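Local structure of uncharacterized conserved protein (Thermotoga maritima, 2ZBV) at residues R24-A29 / H138-L143. The protein probably uses S-adenosyl-L-methionine as substrate, as a member of the SAM hydrolase / SAM-dependent halogenase family, and binds adenosine. Residues are numbered along the deposited sequence; the frame is centred on the assembly and turned at random.
Sequences RINPSA and HLDMGL
Ile25 CG2, anti to the backbone N (CG1 chi1 -71°), lies over one face of the His138 imidazole, whose own chi1 of -72° leans the ring toward the isoleucine. The result is a CH-pi contact: CG2 of Ile25 stands 4.1 Å from the His138 ring centroid, 27° off the ring normal. The other branch reaches the same ring, with Ile25 CD1 3.8 Å from His138 NE2. Selenomethionine Met141, bent at chi3, completes the apolar patch: its SE lies 4.1 Å from Ile25 CG2 and 3.8 Å from the carbonyl O of Ile25. The Met141 chain crosses the Asn26 side chain at a slant, its CG 3.8 Å from Asn26 CB. OD2 of the Asp140 carboxylate comes within 4.1 Å of Ala29 CB. No hydrogen bond crosses between 24-29 and 138-143, so apolar and van der Waals contact joins them. Asn26 to Ala29 form a type I turn, closed by Ala29 N to Asn26 O (3.0 Å), while a Schellman motif with positive phi at Gly142 ends the other helix through Leu143 N to His138 O and Gly142 N to Leu139 O; Met141 N is a second donor to His138 O. This surface contact, away from the adenosine sites, pairs the C-terminal ends of helices 14-25 and 127-140 in the N-terminal domain; Ile25 also packs on Pro134 and Ala137 of helix 127-140, and the turn after helix 14-25 leads into strand 31-33, an outermost strand, within this chain, of the six-stranded mixed sheet.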
ATOM      1  N   ARG A  24      13.337  13.482   8.058  1.00 30.63           N
ATOM      2  CA  ARG A  24      14.173  14.677   7.995  1.00 33.08           C
ATOM      3  C   ARG A  24      14.610  14.961   9.422  1.00 32.95           C
ATOM      4  O   ARG A  24      15.750  15.352   9.669  1.00 32.33           O
ATOM      5  CB  ARG A  24      13.385  15.870   7.432  1.00 34.25           C
ATOM      6  CG  ARG A  24      13.001  15.714   5.966  1.00 40.32           C
ATOM      7  CD  ARG A  24      12.110  16.849   5.453  1.00 44.03           C
ATOM      8  NE  ARG A  24      12.843  18.109   5.342  1.00 47.43           N
ATOM      9  CZ  ARG A  24      12.383  19.199   4.732  1.00 47.62           C
ATOM     10  NH1 ARG A  24      11.179  19.198   4.168  1.00 48.50           N
ATOM     11  NH2 ARG A  24      13.130  20.295   4.684  1.00 47.87           N
ATOM     12  N   ILE A  25      13.690  14.746  10.358  1.00 32.08           N
ATOM     13  CA  ILE A  25      13.966  14.960  11.770  1.00 33.28           C
ATOM     14  C   ILE A  25      14.879  13.858  12.296  1.00 34.30           C
ATOM     15  O   ILE A  25      15.877  14.134  12.954  1.00 35.40           O
ATOM     16  CB  ILE A  25      12.668  14.973  12.585  1.00 32.98           C
ATOM     17  CG1 ILE A  25      11.892  16.253  12.285  1.00 33.15           C
ATOM     18  CG2 ILE A  25      12.974  14.876  14.073  1.00 35.00           C
ATOM     19  CD1 ILE A  25      10.568  16.322  12.986  1.00 28.18           C
ATOM     20  N   ASN A  26      14.538  12.611  11.990  1.00 32.67           N
ATOM     21  CA  ASN A  26      15.330  11.468  12.425  1.00 31.50           C
ATOM     22  C   ASN A  26      15.533  10.496  11.268  1.00 31.73           C
ATOM     23  O   ASN A  26      14.663   9.679  10.970  1.00 32.31           O
ATOM     24  CB  ASN A  26      14.633  10.745  13.576  1.00 30.35           C
ATOM     25  CG  ASN A  26      15.419   9.536  14.066  1.00 29.01           C
ATOM     26  OD1 ASN A  26      14.911   8.723  14.841  1.00 29.66           O
ATOM     27  ND2 ASN A  26      16.667   9.414  13.616  1.00 25.56           N
ATOM     28  N   PRO A  27      16.692  10.570  10.602  1.00 31.54           N
ATOM     29  CA  PRO A  27      16.973   9.676   9.475  1.00 32.26           C
ATOM     30  C   PRO A  27      16.968   8.210   9.881  1.00 33.22           C
ATOM     31  O   PRO A  27      16.842   7.324   9.035  1.00 34.13           O
ATOM     32  CB  PRO A  27      18.352  10.135   9.003  1.00 34.03           C
ATOM     33  CG  PRO A  27      18.372  11.592   9.376  1.00 33.92           C
ATOM     34  CD  PRO A  27      17.760  11.574  10.757  1.00 31.61           C
ATOM     35  N   SER A  28      17.100   7.955  11.179  1.00 32.47           N
ATOM     36  CA  SER A  28      17.127   6.587  11.681  1.00 31.73           C
ATOM     37  C   SER A  28      15.783   6.087  12.191  1.00 31.06           C
ATOM     38  O   SER A  28      15.695   4.975  12.711  1.00 30.21           O
ATOM     39  CB  SER A  28      18.169   6.467  12.794  1.00 33.27           C
ATOM     40  OG  SER A  28      19.459   6.787  12.301  1.00 34.17           O
ATOM     41  N   ALA A  29      14.742   6.895  12.037  1.00 28.69           N
ATOM     42  CA  ALA A  29      13.412   6.512  12.507  1.00 27.73           C
ATOM     43  C   ALA A  29      12.879   5.297  11.754  1.00 26.99           C
ATOM     44  O   ALA A  29      13.008   5.208  10.532  1.00 26.70           O
ATOM     45  CB  ALA A  29      12.441   7.681  12.350  1.00 27.50           C
ATOM     46  N   HIS A 138      10.104  13.359  17.259  1.00 23.80           N
ATOM     47  CA  HIS A 138      10.929  13.813  18.386  1.00 25.66           C
ATOM     48  C   HIS A 138      10.810  12.860  19.579  1.00 26.51           C
ATOM     49  O   HIS A 138      11.808  12.513  20.215  1.00 27.40           O
ATOM     50  CB  HIS A 138      10.526  15.236  18.821  1.00 24.69           C
ATOM     51  CG  HIS A 138      10.934  16.308  17.855  1.00 26.22           C
ATOM     52  ND1 HIS A 138      12.252  16.555  17.530  1.00 28.63           N
ATOM     53  CD2 HIS A 138      10.198  17.189  17.135  1.00 28.31           C
ATOM     54  CE1 HIS A 138      12.308  17.538  16.648  1.00 30.40           C
ATOM     55  NE2 HIS A 138      11.076  17.941  16.391  1.00 29.53           N
ATOM     56  N   LEU A 139       9.589  12.439  19.883  1.00 25.84           N
ATOM     57  CA  LEU A 139       9.363  11.520  20.987  1.00 27.27           C
ATOM     58  C   LEU A 139      10.130  10.217  20.750  1.00 28.92           C
ATOM     59  O   LEU A 139      10.779   9.697  21.655  1.00 28.83           O
ATOM     60  CB  LEU A 139       7.869  11.223  21.139  1.00 25.22           C
ATOM     61  CG  LEU A 139       6.990  12.344  21.697  1.00 26.49           C
ATOM     62  CD1 LEU A 139       5.517  11.977  21.542  1.00 23.40           C
ATOM     63  CD2 LEU A 139       7.331  12.575  23.172  1.00 24.76           C
ATOM     64  N   ASP A 140      10.055   9.704  19.527  1.00 29.65           N
ATOM     65  CA  ASP A 140      10.735   8.463  19.163  1.00 30.73           C
ATOM     66  C   ASP A 140      12.245   8.660  19.235  1.00 33.31           C
ATOM     67  O   ASP A 140      13.015   7.699  19.290  1.00 33.39           O
ATOM     68  CB  ASP A 140      10.341   8.049  17.744  1.00 28.34           C
ATOM     69  CG  ASP A 140      11.031   6.776  17.295  1.00 28.60           C
ATOM     70  OD1 ASP A 140      10.826   5.731  17.947  1.00 28.35           O
ATOM     71  OD2 ASP A 140      11.778   6.817  16.290  1.00 28.34           O
HETATM   72  N   MSE A 141      12.659   9.919  19.234  1.00 35.97           N
HETATM   73  CA  MSE A 141      14.074  10.256  19.296  1.00 38.45           C
HETATM   74  C   MSE A 141      14.572  10.458  20.722  1.00 36.52           C
HETATM   75  O   MSE A 141      15.727  10.805  20.927  1.00 35.94           O
HETATM   76  CB  MSE A 141      14.337  11.525  18.501  1.00 45.07           C
HETATM   77  CG  MSE A 141      15.216  11.322  17.301  1.00 53.17           C
HETATM   78 SE   MSE A 141      15.631  13.044  16.574  1.00 68.26          SE
HETATM   79  CE  MSE A 141      16.960  13.591  17.887  1.00 62.26           C
ATOM     80  N   GLY A 142      13.698  10.261  21.701  1.00 35.84           N
ATOM     81  CA  GLY A 142      14.108  10.425  23.083  1.00 35.90           C
ATOM     82  C   GLY A 142      13.575  11.664  23.779  1.00 35.96           C
ATOM     83  O   GLY A 142      13.762  11.815  24.983  1.00 34.07           O
ATOM     84  N   LEU A 143      12.921  12.558  23.041  1.00 33.87           N
ATOM     85  CA  LEU A 143      12.373  13.767  23.655  1.00 33.08           C
ATOM     86  C   LEU A 143      11.470  13.400  24.826  1.00 32.24           C
ATOM     87  O   LEU A 143      10.563  12.581  24.681  1.00 33.02           O
ATOM     88  CB  LEU A 143      11.549  14.575  22.646  1.00 33.51           C
ATOM     89  CG  LEU A 143      10.904  15.833  23.243  1.00 33.86           C
ATOM     90  CD1 LEU A 143      11.913  16.969  23.193  1.00 33.88           C
ATOM     91  CD2 LEU A 143       9.642  16.214  22.479  1.00 33.49           C
TER